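UDP-N-acetylmuramate--L-alanine ligase (Thermotoga maritima, PDB 1J6U) catalyses the ATP-dependent joining of L-alanine to UDP-N-acetylmuramate, a step of peptidoglycan biosynthesis in cell wall formation. Local coordinates at residues H16-G21 and N85-R90. Numbering follows the deposited sequence.
Sequences HFVGIG and NPEIVR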
ATOM      1  N   HIS A  16       3.331  -8.403  23.490  1.00 45.97           N
ATOM      2  CA  HIS A  16       1.986  -7.836  23.449  1.00 44.36           C
ATOM      3  C   HIS A  16       1.996  -6.656  22.450  1.00 42.00           C
ATOM      4  O   HIS A  16       2.726  -5.674  22.637  1.00 32.78           O
ATOM      5  CB  HIS A  16       1.625  -7.363  24.862  1.00 46.14           C
ATOM      6  CG  HIS A  16       0.264  -6.765  24.986  1.00 51.36           C
ATOM      7  ND1 HIS A  16      -0.542  -6.992  26.078  1.00 56.10           N
ATOM      8  CD2 HIS A  16      -0.440  -5.961  24.159  1.00 54.54           C
ATOM      9  CE1 HIS A  16      -1.689  -6.358  25.919  1.00 54.58           C
ATOM     10  NE2 HIS A  16      -1.653  -5.725  24.761  1.00 66.75           N
ATOM     11  N   PHE A  17       1.195  -6.785  21.391  1.00 36.03           N
ATOM     12  CA  PHE A  17       1.087  -5.767  20.347  1.00 36.97           C
ATOM     13  C   PHE A  17      -0.204  -4.983  20.485  1.00 35.10           C
ATOM     14  O   PHE A  17      -1.310  -5.513  20.256  1.00 40.43           O
ATOM     15  CB  PHE A  17       1.089  -6.400  18.925  1.00 50.45           C
ATOM     16  CG  PHE A  17       2.403  -7.028  18.517  1.00 41.46           C
ATOM     17  CD1 PHE A  17       2.745  -8.314  18.960  1.00 36.64           C
ATOM     18  CD2 PHE A  17       3.310  -6.316  17.721  1.00 34.78           C
ATOM     19  CE1 PHE A  17       3.950  -8.872  18.632  1.00 38.37           C
ATOM     20  CE2 PHE A  17       4.518  -6.865  17.382  1.00 36.99           C
ATOM     21  CZ  PHE A  17       4.841  -8.147  17.843  1.00 36.02           C
ATOM     22  N   VAL A  18      -0.069  -3.712  20.817  1.00 31.78           N
ATOM     23  CA  VAL A  18      -1.236  -2.867  20.968  1.00 33.78           C
ATOM     24  C   VAL A  18      -1.430  -2.227  19.611  1.00 36.55           C
ATOM     25  O   VAL A  18      -0.660  -1.329  19.211  1.00 40.21           O
ATOM     26  CB  VAL A  18      -0.997  -1.806  22.062  1.00 43.39           C
ATOM     27  CG1 VAL A  18      -2.287  -1.002  22.334  1.00 35.37           C
ATOM     28  CG2 VAL A  18      -0.528  -2.504  23.314  1.00 34.29           C
ATOM     29  N   GLY A  19      -2.462  -2.708  18.911  1.00 31.41           N
ATOM     30  CA  GLY A  19      -2.759  -2.245  17.568  1.00 31.40           C
ATOM     31  C   GLY A  19      -2.296  -3.302  16.550  1.00 38.78           C
ATOM     32  O   GLY A  19      -1.987  -2.990  15.400  1.00 38.96           O
ATOM     33  N   ILE A  20      -2.241  -4.557  16.993  1.00 30.52           N
ATOM     34  CA  ILE A  20      -1.826  -5.679  16.174  1.00 41.66           C
ATOM     35  C   ILE A  20      -2.697  -5.869  14.923  1.00 46.78           C
ATOM     36  O   ILE A  20      -2.357  -6.646  14.035  1.00 45.19           O
ATOM     37  CB  ILE A  20      -1.911  -6.956  16.990  1.00 42.41           C
ATOM     38  CG1 ILE A  20      -1.087  -8.065  16.350  1.00 32.47           C
ATOM     39  CG2 ILE A  20      -3.363  -7.404  17.066  1.00 35.42           C
ATOM     40  CD1 ILE A  20      -0.705  -9.123  17.336  1.00 37.05           C
ATOM     41  N   GLY A  21      -3.818  -5.165  14.853  1.00 42.59           N
ATOM     42  CA  GLY A  21      -4.713  -5.336  13.718  1.00 35.27           C
ATOM     43  C   GLY A  21      -4.352  -4.502  12.510  1.00 40.93           C
ATOM     44  O   GLY A  21      -4.971  -4.653  11.457  1.00 43.35           O
ATOM     45  N   ASN A  85      -4.277   4.658  26.914  1.00 39.44           N
ATOM     46  CA  ASN A  85      -4.759   3.358  26.508  1.00 39.31           C
ATOM     47  C   ASN A  85      -4.630   2.473  27.761  1.00 35.34           C
ATOM     48  O   ASN A  85      -3.572   2.377  28.357  1.00 34.86           O
ATOM     49  CB  ASN A  85      -3.914   2.815  25.351  1.00 37.34           C
ATOM     50  CG  ASN A  85      -4.387   1.447  24.868  1.00 36.53           C
ATOM     51  OD1 ASN A  85      -4.424   0.483  25.628  1.00 50.04           O
ATOM     52  ND2 ASN A  85      -4.738   1.359  23.595  1.00 51.73           N
ATOM     53  N   PRO A  86      -5.721   1.839  28.191  1.00 37.72           N
ATOM     54  CA  PRO A  86      -5.580   1.003  29.385  1.00 40.50           C
ATOM     55  C   PRO A  86      -4.434  -0.009  29.353  1.00 47.19           C
ATOM     56  O   PRO A  86      -3.844  -0.300  30.386  1.00 51.76           O
ATOM     57  CB  PRO A  86      -6.965   0.332  29.520  1.00 36.27           C
ATOM     58  CG  PRO A  86      -7.549   0.407  28.149  1.00 40.12           C
ATOM     59  CD  PRO A  86      -7.089   1.777  27.658  1.00 35.13           C
ATOM     60  N   GLU A  87      -4.111  -0.541  28.178  1.00 44.51           N
ATOM     61  CA  GLU A  87      -3.055  -1.531  28.073  1.00 35.37           C
ATOM     62  C   GLU A  87      -1.718  -0.891  28.304  1.00 32.84           C
ATOM     63  O   GLU A  87      -0.818  -1.475  28.901  1.00 35.16           O
ATOM     64  CB  GLU A  87      -3.095  -2.207  26.704  1.00 34.32           C
ATOM     65  CG  GLU A  87      -4.296  -3.162  26.589  1.00 48.95           C
ATOM     66  CD  GLU A  87      -4.563  -3.670  25.169  1.00 48.50           C
ATOM     67  OE1 GLU A  87      -3.582  -3.981  24.461  1.00 63.98           O
ATOM     68  OE2 GLU A  87      -5.750  -3.784  24.773  1.00 53.65           O
ATOM     69  N   ILE A  88      -1.578   0.323  27.835  1.00 29.41           N
ATOM     70  CA  ILE A  88      -0.320   0.976  28.030  1.00 41.73           C
ATOM     71  C   ILE A  88      -0.207   1.375  29.495  1.00 40.62           C
ATOM     72  O   ILE A  88       0.886   1.315  30.074  1.00 43.61           O
ATOM     73  CB  ILE A  88      -0.169   2.193  27.066  1.00 36.44           C
ATOM     74  CG1 ILE A  88      -0.073   1.674  25.633  1.00 43.22           C
ATOM     75  CG2 ILE A  88       1.112   3.012  27.397  1.00 36.02           C
ATOM     76  CD1 ILE A  88       1.003   0.573  25.466  1.00 39.63           C
ATOM     77  N   VAL A  89      -1.327   1.761  30.110  1.00 43.40           N
ATOM     78  CA  VAL A  89      -1.270   2.149  31.515  1.00 44.11           C
ATOM     79  C   VAL A  89      -0.872   0.940  32.363  1.00 46.04           C
ATOM     80  O   VAL A  89       0.034   1.054  33.209  1.00 43.16           O
ATOM     81  CB  VAL A  89      -2.597   2.785  32.024  1.00 40.95           C
ATOM     82  CG1 VAL A  89      -2.530   2.985  33.523  1.00 33.68           C
ATOM     83  CG2 VAL A  89      -2.769   4.135  31.404  1.00 32.54           C
ATOM     84  N   ARG A  90      -1.506  -0.211  32.122  1.00 41.67           N
ATOM     85  CA  ARG A  90      -1.152  -1.403  32.872  1.00 39.86           C
ATOM     86  C   ARG A  90       0.330  -1.692  32.652  1.00 44.95           C
ATOM     87  O   ARG A  90       1.103  -1.811  33.611  1.00 49.67           O
ATOM     88  CB  ARG A  90      -1.981  -2.602  32.442  1.00 31.31           C
ATOM     89  CG  ARG A  90      -1.429  -3.922  32.973  1.00 41.47           C
ATOM     90  CD  ARG A  90      -1.789  -4.195  34.452  1.00 40.02           C
ATOM     91  NE  ARG A  90      -2.864  -5.159  34.504  1.00 44.86           N
ATOM     92  CZ  ARG A  90      -2.744  -6.404  34.936  1.00 47.85           C
ATOM     93  NH1 ARG A  90      -1.583  -6.844  35.382  1.00 40.73           N
ATOM     94  NH2 ARG A  90      -3.788  -7.222  34.882  1.00 48.53           N
TER
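Strand 16-18 and helix 86-90 pass with their axes 10.0 Å apart and their directions 138° from parallel, the CA atom of Val-18 lying nearest that of Glu-87. The CB atoms of His-16 and Val-18 point toward the helix from the parallel sheet of the N-terminal Rossmann-like domain. His-16 NE2 donates to Glu-87 OE1 over 2.6 Å. The oxygen lies in the imidazole plane but is met from above the carboxylate plane. With CG anti to the carbonyl carbon (chi1 -72°) and the chain extended beyond it, Glu-87 spans the gap to the strand. Val-18 runs alongside this carboxylate in the opposite sense, its CG2 3.6 Å from Glu-87 OE1 and 4.1 Å from Ile-88 CD1. Val-18 CG1 meets Asn-85 ND2 at 3.6 Å. Asn-85 is the N-cap: its OD1 accepts from Glu-87 N at 2.8 Å. Ser-42 OG also hydrogen-bonds Glu-87 OE1, while His-64 ND1, Ser-65 N and Asn-68 ND2 hydrogen-bond OE2. Tyr-40 OH hydrogen-bonds His-16 ND1. Were Glu-87 an alanine, His-16 NE2 and the donors at OE2 would probably lose their acceptor and a gap would open beside Val-18. Hydrogen-bonded at both oxygens, the buried carboxylate probably favours its charged form.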